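Local coordinates for glutathione S-transferase (Bombyx mori, PDB 3AY8), which probably transfers glutathione to electrophilic substrates, as a homodimeric cytosolic enzyme of the glutathione transferase fold, at residues Ser162-Ala165 and Ser166-Ile170; Gly202-Thr205 and Phe206-Val210. All blocks are in the same frame, centred on the assembly; numbering follows the deposited sequence.

Interaction 1. Residues Ser162-Ala165 and Ser166-Ile170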
# COMPACT_ATOMS: atom_id res chain seq x y z
N SER A 162 9.15 5.47 -6.66
CA SER A 162 8.84 4.42 -5.68
C SER A 162 9.06 3.01 -6.23
O SER A 162 9.69 2.17 -5.59
CB SER A 162 7.39 4.57 -5.18
OG SER A 162 7.27 5.70 -4.32
N ILE A 163 8.52 2.76 -7.43
CA ILE A 163 8.64 1.44 -8.05
C ILE A 163 10.10 1.14 -8.45
O ILE A 163 10.56 0.02 -8.32
CB ILE A 163 7.62 1.28 -9.22
CG1 ILE A 163 6.18 1.34 -8.66
CG2 ILE A 163 7.82 -0.05 -9.94
CD1 ILE A 163 5.05 1.27 -9.72
N TYR A 164 10.83 2.17 -8.87
CA TYR A 164 12.27 2.02 -9.09
C TYR A 164 13.02 1.63 -7.80
O TYR A 164 13.88 0.74 -7.82
CB TYR A 164 12.84 3.28 -9.76
CG TYR A 164 14.35 3.32 -9.89
CD1 TYR A 164 15.07 2.21 -10.36
CD2 TYR A 164 15.06 4.49 -9.59
CE1 TYR A 164 16.45 2.24 -10.48
CE2 TYR A 164 16.45 4.55 -9.72
CZ TYR A 164 17.14 3.40 -10.16
OH TYR A 164 18.50 3.43 -10.31
N ALA A 165 12.69 2.27 -6.68
CA ALA A 165 13.32 1.92 -5.40
C ALA A 165 13.07 0.45 -5.05
O ALA A 165 13.97 -0.26 -4.59
CB ALA A 165 12.82 2.85 -4.28
N SER A 166 11.83 -0.00 -5.28
CA SER A 166 11.48 -1.40 -5.05
C SER A 166 12.23 -2.35 -6.00
O SER A 166 12.92 -3.28 -5.54
CB SER A 166 9.97 -1.58 -5.20
OG SER A 166 9.26 -0.95 -4.14
N MET A 167 12.10 -2.11 -7.30
CA MET A 167 12.72 -2.96 -8.33
C MET A 167 14.24 -3.03 -8.23
O MET A 167 14.83 -4.09 -8.39
CB MET A 167 12.33 -2.48 -9.75
CG MET A 167 10.93 -2.87 -10.17
SD MET A 167 10.60 -4.63 -10.01
CE MET A 167 11.92 -5.40 -10.98
N SER A 168 14.88 -1.90 -7.94
CA SER A 168 16.34 -1.89 -7.78
C SER A 168 16.78 -2.78 -6.60
O SER A 168 17.85 -3.39 -6.65
CB SER A 168 16.88 -0.46 -7.64
OG SER A 168 16.36 0.19 -6.49
N SER A 169 15.94 -2.87 -5.58
CA SER A 169 16.18 -3.73 -4.42
C SER A 169 16.27 -5.22 -4.78
O SER A 169 17.25 -5.89 -4.44
CB SER A 169 15.09 -3.51 -3.37
OG SER A 169 14.97 -2.13 -3.06
N ILE A 170 15.25 -5.74 -5.49
CA ILE A 170 15.25 -7.15 -5.84
C ILE A 170 16.28 -7.44 -6.95
O ILE A 170 16.94 -8.48 -6.94
CB ILE A 170 13.83 -7.69 -6.19
CG1 ILE A 170 13.77 -9.23 -6.10
CG2 ILE A 170 13.35 -7.17 -7.57
CD1 ILE A 170 14.02 -9.83 -4.68

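Interaction 2. Residues Gly202-Thr205 and Phe206-Val210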
# COMPACT_ATOMS: atom_id res chain seq x y z
N GLY A 202 22.56 2.27 -2.35
CA GLY A 202 21.80 1.70 -1.23
C GLY A 202 21.20 0.34 -1.57
O GLY A 202 21.19 -0.58 -0.74
N ALA A 203 20.67 0.22 -2.79
CA ALA A 203 20.12 -1.05 -3.28
C ALA A 203 21.20 -2.15 -3.28
O ALA A 203 20.94 -3.27 -2.88
CB ALA A 203 19.52 -0.87 -4.69
N ARG A 204 22.41 -1.79 -3.72
CA ARG A 204 23.53 -2.73 -3.71
C ARG A 204 23.88 -3.19 -2.30
O ARG A 204 24.18 -4.36 -2.10
CB ARG A 204 24.76 -2.15 -4.42
CG ARG A 204 25.79 -3.22 -4.84
CD ARG A 204 26.62 -2.77 -6.04
NE ARG A 204 27.11 -1.41 -5.83
CZ ARG A 204 26.72 -0.34 -6.52
NH1 ARG A 204 27.22 0.84 -6.20
NH2 ARG A 204 25.85 -0.44 -7.52
N THR A 205 23.83 -2.29 -1.32
CA THR A 205 24.05 -2.68 0.07
C THR A 205 22.95 -3.66 0.51
O THR A 205 23.25 -4.66 1.14
CB THR A 205 24.08 -1.46 1.03
OG1 THR A 205 25.00 -0.49 0.53
CG2 THR A 205 24.53 -1.87 2.41
N PHE A 206 21.70 -3.35 0.18
CA PHE A 206 20.56 -4.25 0.47
C PHE A 206 20.82 -5.61 -0.18
O PHE A 206 20.76 -6.65 0.48
CB PHE A 206 19.23 -3.65 -0.03
CG PHE A 206 18.04 -4.59 0.08
CD1 PHE A 206 17.32 -4.69 1.28
CD2 PHE A 206 17.62 -5.35 -1.02
CE1 PHE A 206 16.20 -5.55 1.38
CE2 PHE A 206 16.51 -6.20 -0.93
CZ PHE A 206 15.80 -6.31 0.27
N GLY A 207 21.12 -5.59 -1.48
CA GLY A 207 21.37 -6.80 -2.26
C GLY A 207 22.48 -7.65 -1.66
O GLY A 207 22.31 -8.86 -1.51
N ASP A 208 23.61 -7.03 -1.32
CA ASP A 208 24.74 -7.75 -0.73
C ASP A 208 24.36 -8.44 0.59
O ASP A 208 24.73 -9.59 0.81
CB ASP A 208 25.94 -6.81 -0.51
CG ASP A 208 26.59 -6.35 -1.82
OD1 ASP A 208 26.21 -6.84 -2.91
OD2 ASP A 208 27.48 -5.49 -1.77
N ALA A 209 23.63 -7.75 1.45
CA ALA A 209 23.21 -8.32 2.73
C ALA A 209 22.29 -9.53 2.56
O ALA A 209 22.38 -10.50 3.32
CB ALA A 209 22.58 -7.26 3.62
N VAL A 210 21.41 -9.49 1.55
CA VAL A 210 20.57 -10.65 1.24
C VAL A 210 21.39 -11.85 0.70
O VAL A 210 21.27 -12.96 1.21
CB VAL A 210 19.38 -10.30 0.29
CG1 VAL A 210 18.49 -11.51 0.05
CG2 VAL A 210 18.54 -9.13 0.87

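Interaction 1. Residues Ser162-Ala165 and Ser166-Ile170
The carbonyl oxygen of Ala165 is gripped from several sides within helix 158-173. Ser169 OG gives it the shortest bond, 2.6 Å to Ala165 O, approaching in the carbonyl plane; with OG anti to its own carbonyl carbon (chi1 -53°), the hydroxyl reaches back one turn. The main-chain bond from Ser169 N to Ala165 O is weak at 3.4 Å, so the side chain probably carries part of the usual helical hold. Arg16 joins from helix 13-25, NH2 bonding Ala165 O and NH1 bonding Ser169 OG. Replacing Ser169 by an alanine would remove the hydroxyl, and Ala165 O is likely to lose its shortest bond and Arg16 NH1 an acceptor. Ser168 OG lies 2.9 Å from Tyr164 O and 3.1 Å from Ala165 O; its one proton has both within reach, and which it serves is not settled. Asn199 ND2 also bonds this OG. The Tyr164 ring leans past Ser168, CE1 being 3.9 Å from Ser168 CB, while its OH bonds Glu200. On another side, Ile163 CG2 packs against Met167 CG at 4.2 Å. The Ser169 hydroxyl thus helps satisfy a buried carbonyl of its own helix while bonding Arg16 of the thioredoxin-like domain.

Interaction 2. Residues Gly202-Thr205 and Phe206-Val210
Four consecutive main-chain bonds, each from an amide to the carbonyl four residues earlier, join Gly202-Thr205 to Phe206-Val210 as regular alpha-helix. They belong to helix 196-213, the last helix of the all-helical C-terminal domain of the glutathione transferase fold. The shortest runs from Gly207 N to Ala203 O, 2.7 Å, and is nearly straight, with an N-H...O angle of 168°. The helix has two unlike sides. On the exposed one, Arg204 and Asp208 stand one turn apart and point the same way, a spacing that often yields a salt bridge, yet here the charged ends do not meet. Arg204 NE remains 5.8 Å from Asp208 OD2, and the guanidinium and carboxylate planes are turned 56° from each other. The carboxylate instead lies alongside the aliphatic part of the arginine, with Asp208 OD1 4.1 Å from Arg204 CG, and close to the arginine's carbonyl oxygen, Asp208 CG being 3.1 Å from Arg204 O; the carboxylate oxygens and that carbonyl are all acceptors, so no bond forms between them. With CG anti to its backbone N (chi1 -161°) and a bend at chi3, the arginine is directed toward Asp201, to which NH1 forms a salt bridge; any attraction to Asp208 is therefore probably weak. Thr205 also turns to the preceding turn, OG1 bonding the carbonyl oxygen of Asp201. The buried side is led by Phe206, whose CB sits 3.3 Å from Ala203 O, while the same oxygen lies at the ring's edge, near its plane. Helix 90-120, through Cys115, and helix 158-173, through Ser169 and Val173, both touch this phenylalanine, as does Arg16 of the N-terminal domain. One turn on, Val210 CG2 covers one ring face from 3.9 Å above the plane, offset toward the rim.

How the interactions relate
Interaction 1 and interaction 2 illustrate how two neighbouring helices of one C-terminal domain share a packing surface; their centres lie about 12 Å apart. They meet directly through main-chain oxygens of the first helix: Ser168 O is 3.6 Å from Ala203 CB, and Ser169 O is 3.5 Å from the ring carbon Phe206 CD2. Arg16 of the N-terminal domain reaches both, by hydrogen bonds in 162-170 and by packing on Ala203 and Phe206 in 202-210, which places both next to the thioredoxin-like domain. Interaction 1 is wholly buried, its centre about 5 Å from the chain centre, whereas interaction 2, its centre about 13 Å from it, has one side exposed.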